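Local coordinates for DNA polymerase III subunit beta (Helicobacter pylori 26695, PDB 4S3I), which tethers DNA polymerases and other proteins to DNA as a sliding clamp and so confers processivity on them, at residues Leu37-Lys41 against Glu42-Leu46; Asp79-Ser82 against Cys83-Asp86; Leu91-Asp95 against Asp96-Ile100. All blocks are in the same frame, centred on the assembly; numbering follows the deposited sequence.

All three contacts are local pieces of the N-terminal part of the clamp subunit. Contacts 1 and 3 are antiparallel hairpins with exposed type II' turns, contact 1 with a wholly buried aliphatic face, contact 3 with a mainly buried one that includes the partly exposed Thr93; they sit on two different sheets, which meet where Leu37 CD1 packs on Leu98 CD2. Contact 2 lies where the chain leaves helix 74-82, held by short-range backbone bonds and isoleucine-leucine packing. It touches contact 3 through Ile80 and Ile81 on Ile100, but stays about 8 Å from contact 1 at the nearest atoms. Contact 2 alone reaches the second subunit; contact 3 alone carries an internal salt bridge.

Contact 1: Leu37-Lys41 against Glu42-Leu46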
ATOM      1  N   LEU A  37      12.208   1.192 -29.539  1.00 32.26           N
ATOM      2  CA  LEU A  37      12.130  -0.222 -29.895  1.00 32.18           C
ATOM      3  C   LEU A  37      13.028  -0.471 -31.097  1.00 32.81           C
ATOM      4  O   LEU A  37      13.078   0.348 -32.020  1.00 33.30           O
ATOM      5  CB  LEU A  37      10.701  -0.618 -30.256  1.00 32.05           C
ATOM      6  CG  LEU A  37       9.593  -0.402 -29.239  1.00 31.56           C
ATOM      7  CD1 LEU A  37       8.239  -0.791 -29.838  1.00 37.46           C
ATOM      8  CD2 LEU A  37       9.868  -1.208 -27.970  1.00 31.07           C
ATOM      9  N   GLU A  38      13.734  -1.599 -31.095  1.00 32.88           N
ATOM     10  CA  GLU A  38      14.554  -1.970 -32.249  1.00 33.56           C
ATOM     11  C   GLU A  38      14.548  -3.475 -32.462  1.00 33.63           C
ATOM     12  O   GLU A  38      14.867  -4.239 -31.548  1.00 33.34           O
ATOM     13  CB  GLU A  38      15.992  -1.457 -32.095  1.00 38.35           C
ATOM     14  CG  GLU A  38      16.931  -1.960 -33.188  1.00 46.33           C
ATOM     15  CD  GLU A  38      18.085  -1.005 -33.479  1.00 64.80           C
ATOM     16  OE1 GLU A  38      18.575  -0.340 -32.536  1.00 66.19           O
ATOM     17  OE2 GLU A  38      18.503  -0.925 -34.659  1.00 74.50           O
ATOM     18  N   VAL A  39      14.171  -3.904 -33.663  1.00 34.55           N
ATOM     19  CA  VAL A  39      14.195  -5.329 -33.973  1.00 34.32           C
ATOM     20  C   VAL A  39      15.464  -5.606 -34.759  1.00 35.08           C
ATOM     21  O   VAL A  39      15.674  -5.031 -35.826  1.00 39.62           O
ATOM     22  CB  VAL A  39      12.944  -5.785 -34.752  1.00 35.55           C
ATOM     23  CG1 VAL A  39      13.020  -7.277 -35.044  1.00 34.78           C
ATOM     24  CG2 VAL A  39      11.670  -5.472 -33.952  1.00 34.49           C
ATOM     25  N   ILE A  40      16.320  -6.460 -34.203  1.00 40.50           N
ATOM     26  CA  ILE A  40      17.560  -6.866 -34.855  1.00 47.67           C
ATOM     27  C   ILE A  40      17.673  -8.386 -34.809  1.00 43.09           C
ATOM     28  O   ILE A  40      17.833  -8.964 -33.729  1.00 37.74           O
ATOM     29  CB  ILE A  40      18.796  -6.273 -34.150  1.00 53.59           C
ATOM     30  CG1 ILE A  40      18.774  -4.748 -34.231  1.00 63.74           C
ATOM     31  CG2 ILE A  40      20.077  -6.804 -34.787  1.00 51.88           C
ATOM     32  CD1 ILE A  40      19.924  -4.061 -33.506  1.00 67.46           C
ATOM     33  N   LYS A  41      17.592  -9.025 -35.974  1.00 37.67           N
ATOM     34  CA  LYS A  41      17.602 -10.486 -36.057  1.00 51.06           C
ATOM     35  C   LYS A  41      16.493 -11.078 -35.188  1.00 54.48           C
ATOM     36  O   LYS A  41      15.319 -10.747 -35.369  1.00 61.25           O
ATOM     37  CB  LYS A  41      18.988 -11.042 -35.703  1.00 54.74           C
ATOM     38  CG  LYS A  41      20.069 -10.612 -36.701  1.00 59.68           C
ATOM     39  CD  LYS A  41      21.473 -10.760 -36.137  1.00 62.58           C
ATOM     40  CE  LYS A  41      22.484 -10.018 -37.003  1.00 68.20           C
ATOM     41  NZ  LYS A  41      23.840  -9.983 -36.381  1.00 69.02           N
ATOM     42  N   GLU A  42      16.846 -11.931 -34.238  1.00 52.63           N
ATOM     43  CA  GLU A  42      15.807 -12.550 -33.425  1.00 58.10           C
ATOM     44  C   GLU A  42      15.634 -11.906 -32.050  1.00 46.19           C
ATOM     45  O   GLU A  42      15.131 -12.549 -31.129  1.00 43.06           O
ATOM     46  CB  GLU A  42      16.040 -14.059 -33.294  1.00 74.76           C
ATOM     47  CG  GLU A  42      15.027 -14.912 -34.064  1.00 90.07           C
ATOM     48  CD  GLU A  42      15.052 -14.670 -35.573  1.00 97.47           C
ATOM     49  OE1 GLU A  42      13.964 -14.652 -36.190  1.00 99.17           O
ATOM     50  OE2 GLU A  42      16.155 -14.508 -36.142  1.00 97.95           O
ATOM     51  N   LYS A  43      16.044 -10.645 -31.913  1.00 38.39           N
ATOM     52  CA  LYS A  43      15.860  -9.916 -30.649  1.00 36.60           C
ATOM     53  C   LYS A  43      15.009  -8.659 -30.839  1.00 40.08           C
ATOM     54  O   LYS A  43      15.051  -8.025 -31.903  1.00 34.19           O
ATOM     55  CB  LYS A  43      17.213  -9.523 -30.031  1.00 41.54           C
ATOM     56  CG  LYS A  43      18.100 -10.686 -29.553  1.00 44.42           C
ATOM     57  CD  LYS A  43      19.379 -10.158 -28.884  1.00 47.59           C
ATOM     58  CE  LYS A  43      20.196 -11.262 -28.208  1.00 53.71           C
ATOM     59  NZ  LYS A  43      21.422 -10.720 -27.541  1.00 51.80           N
ATOM     60  N   LEU A  44      14.226  -8.317 -29.814  1.00 41.17           N
ATOM     61  CA  LEU A  44      13.609  -6.990 -29.707  1.00 35.17           C
ATOM     62  C   LEU A  44      14.288  -6.263 -28.557  1.00 32.12           C
ATOM     63  O   LEU A  44      14.259  -6.731 -27.423  1.00 31.73           O
ATOM     64  CB  LEU A  44      12.106  -7.084 -29.415  1.00 32.15           C
ATOM     65  CG  LEU A  44      11.458  -5.763 -28.986  1.00 31.71           C
ATOM     66  CD1 LEU A  44      11.345  -4.822 -30.177  1.00 32.07           C
ATOM     67  CD2 LEU A  44      10.094  -5.983 -28.358  1.00 31.34           C
ATOM     68  N   PHE A  45      14.923  -5.138 -28.854  1.00 32.28           N
ATOM     69  CA  PHE A  45      15.538  -4.316 -27.829  1.00 31.97           C
ATOM     70  C   PHE A  45      14.588  -3.193 -27.452  1.00 31.57           C
ATOM     71  O   PHE A  45      13.996  -2.544 -28.318  1.00 31.78           O
ATOM     72  CB  PHE A  45      16.847  -3.714 -28.341  1.00 32.52           C
ATOM     73  CG  PHE A  45      17.961  -4.717 -28.481  1.00 35.23           C
ATOM     74  CD1 PHE A  45      18.085  -5.477 -29.638  1.00 39.93           C
ATOM     75  CD2 PHE A  45      18.875  -4.911 -27.445  1.00 37.63           C
ATOM     76  CE1 PHE A  45      19.121  -6.413 -29.774  1.00 45.48           C
ATOM     77  CE2 PHE A  45      19.911  -5.848 -27.566  1.00 37.75           C
ATOM     78  CZ  PHE A  45      20.029  -6.597 -28.734  1.00 42.39           C
ATOM     79  N   LEU A  46      14.462  -2.970 -26.155  1.00 31.06           N
ATOM     80  CA  LEU A  46      13.604  -1.927 -25.628  1.00 30.73           C
ATOM     81  C   LEU A  46      14.496  -1.066 -24.746  1.00 38.75           C
ATOM     82  O   LEU A  46      15.218  -1.589 -23.888  1.00 35.19           O
ATOM     83  CB  LEU A  46      12.451  -2.539 -24.825  1.00 30.24           C
ATOM     84  CG  LEU A  46      11.602  -3.626 -25.496  1.00 30.43           C
ATOM     85  CD1 LEU A  46      12.184  -5.004 -25.258  1.00 32.43           C
ATOM     86  CD2 LEU A  46      10.144  -3.605 -24.995  1.00 30.04           C
TER
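The Phe45 ring has the carbonyl oxygen of Glu38 at its edge, in the ring plane, with CD1 of Phe45 3.9 Å from Glu38 O. Ile40 approaches the same ring obliquely, its CB 4.4 Å from Phe45 CE1. Phe45 reaches that place because its CG stands beside the backbone N (chi1 -72°), which carries the ring along the strand toward Ile40. The same Glu38 oxygen also takes the Phe45 N-H in an almost straight bond, N to O 2.8 Å, and Glu38 N returns a bond to Phe45 O in the carbonyl plane. A second such pair joins Ile40 and Lys43. There Lys43 N lies 3.1 Å from Ile40 O but 43° out of the carbonyl plane, as the chain swings through the type II' turn Ile40-Lys43; Lys41 takes the positive phi that this turn requires.

On the opposite face, which carries Leu37, Val39, Leu44 and Leu46, the side chains that meet are all aliphatic. CG2 of Val39 meets CD1 of Leu44 at 3.8 Å, the two side chains crossing at a slant, and the CD2 methyls of Leu37 and Leu46 come equally close, at 3.8 Å.

The hairpin lies between two further strands of its sheet: 68-73 bonds along Leu37 and Val39, and 53-60 along Leu44 and Leu46. Lys43 makes a cation-pi contact with Tyr58 and Lys41 N binds Glu67 near the turn. The leucine-valine face is laid against the interior, Leu46 on Leu12, Leu16 and Leu19 of helix 9-19, and Val39 and Leu44 on Ile5 of strand 4-7.

Contact 2: Asp79-Ser82 against Cys83-Asp86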
ATOM      1  N   ASP A  79       0.225  -0.708 -19.860  1.00 29.66           N
ATOM      2  CA  ASP A  79      -1.176  -0.800 -19.433  1.00 36.48           C
ATOM      3  C   ASP A  79      -1.953  -1.742 -20.355  1.00 30.26           C
ATOM      4  O   ASP A  79      -2.745  -2.558 -19.890  1.00 30.41           O
ATOM      5  CB  ASP A  79      -1.843   0.588 -19.383  1.00 33.18           C
ATOM      6  CG  ASP A  79      -1.430   1.397 -18.158  1.00 35.67           C
ATOM      7  OD1 ASP A  79      -0.978   0.785 -17.172  1.00 31.10           O
ATOM      8  OD2 ASP A  79      -1.562   2.643 -18.188  1.00 39.20           O
ATOM      9  N   ILE A  80      -1.699  -1.631 -21.660  1.00 30.42           N
ATOM     10  CA  ILE A  80      -2.325  -2.517 -22.639  1.00 30.76           C
ATOM     11  C   ILE A  80      -1.896  -3.977 -22.463  1.00 30.63           C
ATOM     12  O   ILE A  80      -2.734  -4.856 -22.291  1.00 30.90           O
ATOM     13  CB  ILE A  80      -1.993  -2.075 -24.069  1.00 30.95           C
ATOM     14  CG1 ILE A  80      -2.678  -0.746 -24.398  1.00 31.27           C
ATOM     15  CG2 ILE A  80      -2.391  -3.147 -25.077  1.00 31.27           C
ATOM     16  CD1 ILE A  80      -2.243  -0.172 -25.747  1.00 31.49           C
ATOM     17  N   ILE A  81      -0.588  -4.233 -22.503  1.00 30.30           N
ATOM     18  CA  ILE A  81      -0.071  -5.599 -22.387  1.00 30.27           C
ATOM     19  C   ILE A  81      -0.560  -6.309 -21.124  1.00 30.22           C
ATOM     20  O   ILE A  81      -0.951  -7.480 -21.169  1.00 30.52           O
ATOM     21  CB  ILE A  81       1.476  -5.638 -22.440  1.00 29.95           C
ATOM     22  CG1 ILE A  81       1.980  -5.007 -23.731  1.00 30.10           C
ATOM     23  CG2 ILE A  81       1.990  -7.074 -22.301  1.00 30.02           C
ATOM     24  CD1 ILE A  81       1.293  -5.544 -24.983  1.00 32.39           C
ATOM     25  N   SER A  82      -0.572  -5.600 -19.997  1.00 29.93           N
ATOM     26  CA  SER A  82      -0.939  -6.235 -18.730  1.00 29.89           C
ATOM     27  C   SER A  82      -2.402  -6.692 -18.728  1.00 32.02           C
ATOM     28  O   SER A  82      -2.804  -7.539 -17.927  1.00 30.57           O
ATOM     29  CB  SER A  82      -0.656  -5.299 -17.551  1.00 39.45           C
ATOM     30  OG  SER A  82      -1.458  -4.138 -17.612  1.00 42.46           O
ATOM     31  N   CYS A  83      -3.195  -6.143 -19.640  1.00 31.24           N
ATOM     32  CA  CYS A  83      -4.614  -6.504 -19.710  1.00 37.62           C
ATOM     33  C   CYS A  83      -4.912  -7.575 -20.758  1.00 39.91           C
ATOM     34  O   CYS A  83      -6.064  -7.968 -20.934  1.00 41.00           O
ATOM     35  CB  CYS A  83      -5.472  -5.256 -19.973  1.00 36.18           C
ATOM     36  SG  CYS A  83      -5.666  -4.236 -18.500  1.00 53.44           S
ATOM     37  N   LEU A  84      -3.877  -8.048 -21.446  1.00 31.59           N
ATOM     38  CA  LEU A  84      -4.069  -9.001 -22.541  1.00 32.52           C
ATOM     39  C   LEU A  84      -4.059 -10.449 -22.054  1.00 35.55           C
ATOM     40  O   LEU A  84      -3.865 -10.713 -20.865  1.00 32.18           O
ATOM     41  CB  LEU A  84      -3.018  -8.787 -23.628  1.00 31.88           C
ATOM     42  CG  LEU A  84      -3.286  -7.555 -24.487  1.00 31.88           C
ATOM     43  CD1 LEU A  84      -2.178  -7.334 -25.506  1.00 31.74           C
ATOM     44  CD2 LEU A  84      -4.631  -7.709 -25.187  1.00 32.49           C
ATOM     45  N   LYS A  85      -4.299 -11.387 -22.965  1.00 39.02           N
ATOM     46  CA  LYS A  85      -4.280 -12.801 -22.592  1.00 43.53           C
ATOM     47  C   LYS A  85      -2.836 -13.295 -22.555  1.00 41.25           C
ATOM     48  O   LYS A  85      -1.925 -12.597 -22.997  1.00 40.73           O
ATOM     49  CB  LYS A  85      -5.109 -13.633 -23.582  1.00 44.28           C
ATOM     50  CG  LYS A  85      -6.600 -13.283 -23.616  1.00 47.18           C
ATOM     51  CD  LYS A  85      -7.389 -14.229 -24.524  1.00 51.33           C
ATOM     52  CE  LYS A  85      -8.861 -13.828 -24.612  1.00 50.39           C
ATOM     53  NZ  LYS A  85      -9.480 -13.704 -23.260  1.00 45.58           N
ATOM     54  N   ASP A  86      -2.630 -14.492 -22.023  1.00 45.69           N
ATOM     55  CA  ASP A  86      -1.314 -15.113 -22.049  1.00 56.76           C
ATOM     56  C   ASP A  86      -1.160 -15.911 -23.340  1.00 59.72           C
ATOM     57  O   ASP A  86      -1.092 -17.142 -23.328  1.00 68.11           O
ATOM     58  CB  ASP A  86      -1.100 -16.000 -20.819  1.00 66.86           C
ATOM     59  CG  ASP A  86      -0.990 -15.195 -19.531  1.00 76.94           C
ATOM     60  OD1 ASP A  86      -0.165 -14.256 -19.480  1.00 76.92           O
ATOM     61  OD2 ASP A  86      -1.739 -15.497 -18.572  1.00 80.96           O
TER
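Leu84 and Ile81 meet because of how each side chain is folded: in Leu84, CG sits beside the backbone N (chi1 -75°) and the chain then runs extended to CD1, while Ile81 bends at its second torsion (chi2 -50°) to swing CD1 toward it. The two CD1 methyls end 3.9 Å apart, the side chains crossing at a slant. Leu84 CD1 also lies 4.2 Å from CG2 of Ile80, so one leucine branch bridges two successive isoleucines. Its CG rests against the backbone as well, 3.5 Å from Ile80 O.

The main chain brings Leu84 back over the helix. Cys83 N bonds to Ile80 O at 3.0 Å, and Leu84 N bonds to Ile81 O at the same 3.0 Å; in both, the donor stands well above the carbonyl plane, as expected when residues only three apart are joined. SG of Cys83 is folded back along the helix, 3.6 Å from Asp79 O. Ser82 OG turns back to bond to Leu78 O.

Ile81 faces Leu12 and Leu16 of helix 9-19, whereas Ile80 and Leu84 share Phe107 of strand 105-110. Across the subunit boundary, Cys83 and Leu84 pack on Leu272 of the second subunit, and Lys85 NZ makes a salt bridge with its Glu268. Two successive i to i+3 bonds, of the 3-10 kind, thus carry the chain from helix 74-82 into the loop, and the place is the head-to-tail seam of a beta sliding clamp, where the N-terminal part of one subunit meets the C-terminal part of the other.

Contact 3: Leu91-Asp95 against Asp96-Ile100; sequences LETKD and DSLAI
Leu91 and Ile100 run alongside each other in the same direction, with CD2 of Leu91 3.7 Å from Ile100 CG1. Next along this face Thr93 CG2 reaches CD1 of Leu98 at 3.9 Å; Leu98 holds CG away from its backbone N (chi1 -179°), which swings that methyl across to the other strand. On the reverse face the methyl of Ala99 nestles 3.3 Å from Glu92 O, the same oxygen that accepts the Ala99 N-H.

Paired bonds between Glu92 and Ala99 and between Lys94 and Ser97 make this a beta hairpin with a two-residue loop, Asp95-Asp96, in a type II' turn from Lys94 to Ser97. The Lys94-Ser97 pair is uneven: Lys94 N meets Ser97 O at 2.8 Å, nearly in line with the carbonyl, whereas the return bond from Ser97 N is weak.

Lys94 is bent twice along its chain, and its NZ comes down on Glu92 OE2 from above the carboxylate plane, a salt bridge of 2.9 Å within one strand. Outside the hairpin, Thr93 OG1 takes a bond from Met3 N, strands 4-7 and 105-110 flank the pair in the sheet, and Phe77 of helix 74-82 packs on both Leu91 and Ile100.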
ATOM      1  N   LEU A  91       3.447  -7.189 -32.880  1.00 34.14           N
ATOM      2  CA  LEU A  91       3.772  -5.767 -32.920  1.00 32.76           C
ATOM      3  C   LEU A  91       4.152  -5.407 -34.337  1.00 38.46           C
ATOM      4  O   LEU A  91       5.063  -6.010 -34.917  1.00 33.52           O
ATOM      5  CB  LEU A  91       4.910  -5.437 -31.959  1.00 32.34           C
ATOM      6  CG  LEU A  91       4.668  -5.923 -30.537  1.00 31.91           C
ATOM      7  CD1 LEU A  91       5.900  -5.716 -29.664  1.00 35.12           C
ATOM      8  CD2 LEU A  91       3.450  -5.223 -29.927  1.00 31.69           C
ATOM      9  N   GLU A  92       3.448  -4.441 -34.913  1.00 33.37           N
ATOM     10  CA  GLU A  92       3.700  -4.082 -36.302  1.00 33.87           C
ATOM     11  C   GLU A  92       3.555  -2.583 -36.519  1.00 35.18           C
ATOM     12  O   GLU A  92       2.538  -1.999 -36.157  1.00 34.39           O
ATOM     13  CB  GLU A  92       2.730  -4.834 -37.223  1.00 50.00           C
ATOM     14  CG  GLU A  92       2.856  -4.465 -38.705  1.00 55.71           C
ATOM     15  CD  GLU A  92       2.027  -5.373 -39.607  1.00 65.11           C
ATOM     16  OE1 GLU A  92       1.223  -6.177 -39.075  1.00 67.01           O
ATOM     17  OE2 GLU A  92       2.184  -5.280 -40.845  1.00 66.90           O
ATOM     18  N   THR A  93       4.559  -1.956 -37.120  1.00 34.15           N
ATOM     19  CA  THR A  93       4.463  -0.529 -37.381  1.00 42.23           C
ATOM     20  C   THR A  93       3.582  -0.283 -38.595  1.00 55.54           C
ATOM     21  O   THR A  93       3.531  -1.087 -39.527  1.00 58.47           O
ATOM     22  CB  THR A  93       5.831   0.122 -37.603  1.00 38.43           C
ATOM     23  OG1 THR A  93       6.479  -0.522 -38.702  1.00 40.41           O
ATOM     24  CG2 THR A  93       6.687  -0.008 -36.348  1.00 40.26           C
ATOM     25  N   LYS A  94       2.882   0.841 -38.562  1.00 55.95           N
ATOM     26  CA  LYS A  94       2.041   1.264 -39.660  1.00 62.95           C
ATOM     27  C   LYS A  94       2.147   2.780 -39.674  1.00 59.68           C
ATOM     28  O   LYS A  94       1.624   3.439 -38.782  1.00 58.78           O
ATOM     29  CB  LYS A  94       0.597   0.808 -39.428  1.00 67.71           C
ATOM     30  CG  LYS A  94       0.157  -0.401 -40.265  1.00 77.06           C
ATOM     31  CD  LYS A  94       0.380  -1.743 -39.561  1.00 79.89           C
ATOM     32  CE  LYS A  94      -0.212  -2.910 -40.369  1.00 81.90           C
ATOM     33  NZ  LYS A  94       0.456  -3.130 -41.689  1.00 81.73           N
ATOM     34  N   ASP A  95       2.849   3.320 -40.666  1.00 67.00           N
ATOM     35  CA  ASP A  95       3.253   4.740 -40.696  1.00 73.84           C
ATOM     36  C   ASP A  95       3.914   5.277 -39.397  1.00 67.11           C
ATOM     37  O   ASP A  95       5.014   4.855 -39.025  1.00 66.28           O
ATOM     38  CB  ASP A  95       2.120   5.661 -41.222  1.00169.43           C
ATOM     39  CG  ASP A  95       0.922   5.742 -40.284  1.00169.34           C
ATOM     40  OD1 ASP A  95       0.968   6.556 -39.333  1.00169.82           O
ATOM     41  OD2 ASP A  95      -0.052   4.991 -40.491  1.00168.40           O
ATOM     42  N   ASP A  96       3.238   6.210 -38.735  1.00 60.90           N
ATOM     43  CA  ASP A  96       3.737   6.912 -37.562  1.00 60.47           C
ATOM     44  C   ASP A  96       3.139   6.238 -36.330  1.00 48.52           C
ATOM     45  O   ASP A  96       2.997   6.852 -35.274  1.00 35.12           O
ATOM     46  CB  ASP A  96       3.234   8.359 -37.633  1.00 76.68           C
ATOM     47  CG  ASP A  96       4.197   9.365 -37.023  1.00 91.34           C
ATOM     48  OD1 ASP A  96       5.196   8.959 -36.388  1.00 96.54           O
ATOM     49  OD2 ASP A  96       3.936  10.581 -37.182  1.00 95.07           O
ATOM     50  N   SER A  97       2.770   4.969 -36.470  1.00 35.31           N
ATOM     51  CA  SER A  97       1.927   4.331 -35.473  1.00 37.59           C
ATOM     52  C   SER A  97       2.354   2.891 -35.231  1.00 34.00           C
ATOM     53  O   SER A  97       2.788   2.205 -36.164  1.00 34.19           O
ATOM     54  CB  SER A  97       0.470   4.395 -35.937  1.00 41.96           C
ATOM     55  OG  SER A  97      -0.353   3.600 -35.125  1.00 42.04           O
ATOM     56  N   LEU A  98       2.258   2.443 -33.984  1.00 33.48           N
ATOM     57  CA  LEU A  98       2.562   1.057 -33.657  1.00 33.12           C
ATOM     58  C   LEU A  98       1.267   0.296 -33.422  1.00 38.80           C
ATOM     59  O   LEU A  98       0.457   0.690 -32.569  1.00 32.90           O
ATOM     60  CB  LEU A  98       3.416   0.957 -32.395  1.00 32.63           C
ATOM     61  CG  LEU A  98       3.763  -0.498 -32.053  1.00 39.93           C
ATOM     62  CD1 LEU A  98       4.646  -1.075 -33.153  1.00 37.59           C
ATOM     63  CD2 LEU A  98       4.429  -0.659 -30.690  1.00 42.46           C
ATOM     64  N   ALA A  99       1.066  -0.798 -34.156  1.00 33.21           N
ATOM     65  CA  ALA A  99      -0.129  -1.625 -33.950  1.00 33.24           C
ATOM     66  C   ALA A  99       0.185  -2.794 -33.027  1.00 32.89           C
ATOM     67  O   ALA A  99       1.242  -3.421 -33.146  1.00 32.82           O
ATOM     68  CB  ALA A  99      -0.691  -2.121 -35.276  1.00 33.76           C
ATOM     69  N   ILE A 100      -0.728  -3.087 -32.107  1.00 32.74           N
ATOM     70  CA  ILE A 100      -0.564  -4.226 -31.214  1.00 32.50           C
ATOM     71  C   ILE A 100      -1.751  -5.165 -31.402  1.00 40.60           C
ATOM     72  O   ILE A 100      -2.898  -4.738 -31.264  1.00 38.91           O
ATOM     73  CB  ILE A 100      -0.534  -3.777 -29.752  1.00 32.04           C
ATOM     74  CG1 ILE A 100       0.636  -2.817 -29.497  1.00 33.79           C
ATOM     75  CG2 ILE A 100      -0.487  -4.983 -28.802  1.00 31.85           C
ATOM     76  CD1 ILE A 100       0.488  -2.047 -28.169  1.00 34.57           C
TER